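Local coordinates for solute-binding protein (Thermoactinomyces vulgaris, PDB 2ZYO), which binds maltodextrins, captured here with maltotetraose, and probably serves as the extracellular receptor for their uptake across the cell membrane, at residues 83-86 and 87-91; 103-106 and 107-111. All coordinates share one frame; numbering follows the deposited sequence.

Contact 1. Residues 83-86 and 87-91; sequences DRLG and EAVTK
Residues 85-90 form a short alpha-helix behind the N-cap residue Arg84, its i to i+4 bonds running from a weak Ala88 N to Arg84 O link at 3.4 Å to a firmer Val89 N to Leu85 O bond at 2.9 Å. The Arg84 side chain is the middle member of a salt-bridge network with Asp83 and Glu87. The Arg84 chain bends back at chi2 (-68°) and runs alongside Glu87, the two pointing the same way. Glu87 OE2 meets the guanidinium at its edge, 3.4 Å from Arg84 NH1 in a weak though nearly straight bond, and the carboxylate plane stands 78° from the guanidinium. The same oxygen lies 3.3 Å from Arg84 CD. Arg84 NE makes a salt bridge to Asp83 OD2 at 3.1 Å, its hydrogen bond weak, while NH2 makes a weak hydrogen bond to O3 of a bound glucose. The two acids therefore hold the guanidinium from separate nitrogens, which probably limits its rotation within the sugar pocket and offsets its charge.

On another side of the helix, Leu85 CG packs against Val89 CG2 at 4.1 Å, and both side chains touch Tyr122 of strand 120-136. At the next residue, Gly86 O takes two donors from Thr90, one turn further along. The Thr90 chi1 of 56° sets OG1 between backbone N and carbonyl carbon, where it reaches Gly86 O at 2.9 Å, and Thr90 N approaches that oxygen from the opposite face of the carbonyl plane.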
loop_
_atom_site.group_PDB
_atom_site.type_symbol
_atom_site.label_atom_id
_atom_site.label_comp_id
_atom_site.label_asym_id
_atom_site.label_seq_id
_atom_site.Cartn_x
_atom_site.Cartn_y
_atom_site.Cartn_z
ATOM N N ASP A 83 3.292 -5.678 -3.407
ATOM C CA ASP A 83 4.612 -5.182 -3.812
ATOM C C ASP A 83 5.663 -6.291 -3.950
ATOM O O ASP A 83 6.709 -6.086 -4.567
ATOM C CB ASP A 83 5.101 -4.065 -2.878
ATOM C CG ASP A 83 5.211 -4.512 -1.434
ATOM O OD1 ASP A 83 4.161 -4.748 -0.802
ATOM O OD2 ASP A 83 6.349 -4.608 -0.926
ATOM N N ARG A 84 5.368 -7.465 -3.396
ATOM C CA ARG A 84 6.271 -8.616 -3.492
ATOM C C ARG A 84 5.755 -9.680 -4.470
ATOM O O ARG A 84 6.238 -10.819 -4.479
ATOM C CB ARG A 84 6.536 -9.223 -2.104
ATOM C CG ARG A 84 7.019 -8.221 -1.047
ATOM C CD ARG A 84 8.416 -7.690 -1.329
ATOM N NE ARG A 84 8.720 -6.518 -0.509
ATOM C CZ ARG A 84 9.910 -5.928 -0.440
ATOM N NH1 ARG A 84 10.938 -6.391 -1.140
ATOM N NH2 ARG A 84 10.073 -4.866 0.338
ATOM N N LEU A 85 4.787 -9.296 -5.301
ATOM C CA LEU A 85 4.210 -10.194 -6.303
ATOM C C LEU A 85 5.241 -10.660 -7.331
ATOM O O LEU A 85 5.253 -11.831 -7.711
ATOM C CB LEU A 85 3.027 -9.524 -7.014
ATOM C CG LEU A 85 2.193 -10.352 -7.994
ATOM C CD1 LEU A 85 1.485 -11.490 -7.274
ATOM C CD2 LEU A 85 1.192 -9.467 -8.717
ATOM N N GLY A 86 6.098 -9.738 -7.769
ATOM C CA GLY A 86 7.126 -10.033 -8.766
ATOM C C GLY A 86 8.051 -11.159 -8.359
ATOM O O GLY A 86 8.317 -12.063 -9.152
ATOM N N GLU A 87 8.529 -11.101 -7.118
ATOM C CA GLU A 87 9.363 -12.157 -6.538
ATOM C C GLU A 87 8.647 -13.508 -6.572
ATOM O O GLU A 87 9.243 -14.521 -6.933
ATOM C CB GLU A 87 9.747 -11.805 -5.098
ATOM C CG GLU A 87 10.770 -10.683 -4.967
ATOM C CD GLU A 87 10.735 -10.005 -3.607
ATOM O OE1 GLU A 87 10.793 -10.709 -2.574
ATOM O OE2 GLU A 87 10.657 -8.759 -3.573
ATOM N N ALA A 88 7.367 -13.505 -6.206
ATOM C CA ALA A 88 6.565 -14.727 -6.159
ATOM C C ALA A 88 6.322 -15.329 -7.542
ATOM O O ALA A 88 6.412 -16.545 -7.718
ATOM C CB ALA A 88 5.242 -14.458 -5.458
ATOM N N VAL A 89 6.016 -14.474 -8.516
ATOM C CA VAL A 89 5.715 -14.916 -9.878
ATOM C C VAL A 89 6.952 -15.488 -10.578
ATOM O O VAL A 89 6.894 -16.576 -11.159
ATOM C CB VAL A 89 5.076 -13.779 -10.725
ATOM C CG1 VAL A 89 4.987 -14.170 -12.198
ATOM C CG2 VAL A 89 3.689 -13.433 -10.192
ATOM N N THR A 90 8.065 -14.758 -10.506
ATOM C CA THR A 90 9.312 -15.167 -11.162
ATOM C C THR A 90 9.890 -16.467 -10.591
ATOM O O THR A 90 10.532 -17.232 -11.316
ATOM C CB THR A 90 10.385 -14.049 -11.116
ATOM O OG1 THR A 90 10.615 -13.650 -9.759
ATOM C CG2 THR A 90 9.937 -12.841 -11.929
ATOM N N LYS A 91 9.652 -16.710 -9.303
ATOM C CA LYS A 91 10.125 -17.922 -8.623
ATOM C C LYS A 91 9.138 -19.088 -8.745
ATOM O O LYS A 91 9.398 -20.189 -8.247
ATOM C CB LYS A 91 10.425 -17.632 -7.149
ATOM C CG LYS A 91 11.560 -16.639 -6.911
ATOM C CD LYS A 91 12.931 -17.294 -6.969
ATOM C CE LYS A 91 14.039 -16.252 -6.893
ATOM N NZ LYS A 91 14.021 -15.487 -5.610
#

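Contact 2. Residues 103-106 and 107-111; sequences VKNQ and FDDVA
Lys104 O receives the amide of Phe107 at 3.0 Å from Phe107 N, closing a type I beta turn that ends helix 101-104 and leads the chain into helix 109-114. The donor stands 41° out of the Lys104 carbonyl plane, so it does not lie on a lone pair.

The tight part is built round the buried Phe107 ring. With CG beside the backbone N (chi1 -53°), the ring is carried back against the end of the preceding helix. Gln106 CB sits over one face in a CH-pi contact, 4.0 Å from the ring centroid and offset toward the rim. The rest of Gln106 runs alongside the ring in an extended chain, bringing OE1 to 3.5 Å from Phe107 CE2. Val103 O comes obliquely to within 3.4 Å of Phe107 CD2. Leu124 and Pro125 of strand 120-136, together with Met112 of helix 109-114, also touch this ring and tie the turn to the body of the domain. With an alanine in place of Phe107, a gap would probably open among these side chains and Gln106 CB would lose the aromatic face it covers.

The solvent side is far looser. Asn105 and Asp109 are both exposed, and Asn105 OD1 comes no nearer than 4.4 Å to Asp109 OD1, a pair of oxygens with no bond between them. Asp109 OD1 instead has a long, weak ion pair with Lys323.

Next in the chain after Phe107, Asp108 serves as N-cap of the following helix. Its OD2 accepts weakly from Val110 N at 3.0 Å and more directly from Ala111 N at 3.2 Å, the latter on the anti lone pair.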
loop_
_atom_site.group_PDB
_atom_site.type_symbol
_atom_site.label_atom_id
_atom_site.label_comp_id
_atom_site.label_asym_id
_atom_site.label_seq_id
_atom_site.Cartn_x
_atom_site.Cartn_y
_atom_site.Cartn_z
ATOM N N VAL A 103 -15.568 -10.157 -14.173
ATOM C CA VAL A 103 -15.122 -10.394 -12.798
ATOM C C VAL A 103 -14.099 -9.336 -12.373
ATOM O O VAL A 103 -14.198 -8.782 -11.276
ATOM C CB VAL A 103 -14.535 -11.820 -12.622
ATOM C CG1 VAL A 103 -14.060 -12.036 -11.189
ATOM C CG2 VAL A 103 -15.564 -12.883 -13.006
ATOM N N LYS A 104 -13.128 -9.056 -13.244
ATOM C CA LYS A 104 -12.151 -7.992 -13.004
ATOM C C LYS A 104 -12.856 -6.663 -12.772
ATOM O O LYS A 104 -12.485 -5.901 -11.875
ATOM C CB LYS A 104 -11.187 -7.852 -14.188
ATOM C CG LYS A 104 -10.133 -8.946 -14.294
ATOM C CD LYS A 104 -9.100 -8.636 -15.380
ATOM C CE LYS A 104 -8.219 -7.437 -15.023
ATOM N NZ LYS A 104 -7.362 -7.013 -16.169
ATOM N N ASN A 105 -13.888 -6.405 -13.576
ATOM C CA ASN A 105 -14.628 -5.144 -13.524
ATOM C C ASN A 105 -15.495 -4.950 -12.274
ATOM O O ASN A 105 -16.105 -3.896 -12.102
ATOM C CB ASN A 105 -15.456 -4.954 -14.798
ATOM C CG ASN A 105 -14.602 -4.600 -16.006
ATOM O OD1 ASN A 105 -13.471 -4.122 -15.875
ATOM N ND2 ASN A 105 -15.149 -4.820 -17.192
ATOM N N GLN A 106 -15.555 -5.967 -11.416
ATOM C CA GLN A 106 -16.165 -5.822 -10.093
ATOM C C GLN A 106 -15.306 -4.900 -9.234
ATOM O O GLN A 106 -15.790 -4.300 -8.273
ATOM C CB GLN A 106 -16.278 -7.175 -9.386
ATOM C CG GLN A 106 -17.189 -8.201 -10.048
ATOM C CD GLN A 106 -16.985 -9.607 -9.496
ATOM O OE1 GLN A 106 -16.343 -9.801 -8.459
ATOM N NE2 GLN A 106 -17.535 -10.597 -10.191
ATOM N N PHE A 107 -14.030 -4.790 -9.595
ATOM C CA PHE A 107 -13.041 -4.138 -8.751
ATOM C C PHE A 107 -12.436 -2.897 -9.385
ATOM O O PHE A 107 -12.419 -2.754 -10.611
ATOM C CB PHE A 107 -11.928 -5.127 -8.389
ATOM C CG PHE A 107 -12.430 -6.404 -7.784
ATOM C CD1 PHE A 107 -12.797 -6.454 -6.444
ATOM C CD2 PHE A 107 -12.547 -7.558 -8.556
ATOM C CE1 PHE A 107 -13.272 -7.635 -5.879
ATOM C CE2 PHE A 107 -13.019 -8.741 -8.002
ATOM C CZ PHE A 107 -13.380 -8.780 -6.658
ATOM N N ASP A 108 -11.938 -2.012 -8.525
ATOM C CA ASP A 108 -11.242 -0.796 -8.926
ATOM C C ASP A 108 -10.149 -1.111 -9.951
ATOM O O ASP A 108 -9.351 -2.032 -9.753
ATOM C CB ASP A 108 -10.654 -0.121 -7.684
ATOM C CG ASP A 108 -9.987 1.203 -7.992
ATOM O OD1 ASP A 108 -10.660 2.251 -7.883
ATOM O OD2 ASP A 108 -8.788 1.193 -8.345
ATOM N N ASP A 109 -10.134 -0.348 -11.043
ATOM C CA ASP A 109 -9.212 -0.584 -12.159
ATOM C C ASP A 109 -7.741 -0.539 -11.744
ATOM O O ASP A 109 -6.939 -1.357 -12.196
ATOM C CB ASP A 109 -9.468 0.414 -13.296
ATOM C CG ASP A 109 -10.769 0.144 -14.049
ATOM O OD1 ASP A 109 -11.516 -0.792 -13.687
ATOM O OD2 ASP A 109 -11.045 0.882 -15.021
ATOM N N VAL A 110 -7.397 0.413 -10.879
ATOM C CA VAL A 110 -6.014 0.585 -10.427
ATOM C C VAL A 110 -5.592 -0.534 -9.464
ATOM O O VAL A 110 -4.447 -0.995 -9.501
ATOM C CB VAL A 110 -5.783 1.991 -9.809
ATOM C CG1 VAL A 110 -4.328 2.190 -9.429
ATOM C CG2 VAL A 110 -6.210 3.075 -10.790
ATOM N N ALA A 111 -6.525 -0.983 -8.625
ATOM C CA ALA A 111 -6.275 -2.107 -7.724
ATOM C C ALA A 111 -6.007 -3.396 -8.503
ATOM O O ALA A 111 -5.179 -4.215 -8.100
ATOM C CB ALA A 111 -7.446 -2.297 -6.771
#

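In the fold
Contacts 1 and 2 follow one another along the chain, with centres 21 Å apart and nearest atoms about 8 Å apart, so they do not touch. They nevertheless share a neighbour, strand 120-136, on which side chains of both rest. Contact 1 is partly buried, spans the start and body of helix 85-90 and reaches the sugar site; its character is set by paired charges. Contact 2 is a surface contact joining two helices through a turn, anchored by one aromatic ring. Both include an N-cap residue, but the side chain in 83-91 is directed to acids and ligand, whereas that in 107-111 binds amides of its own helix.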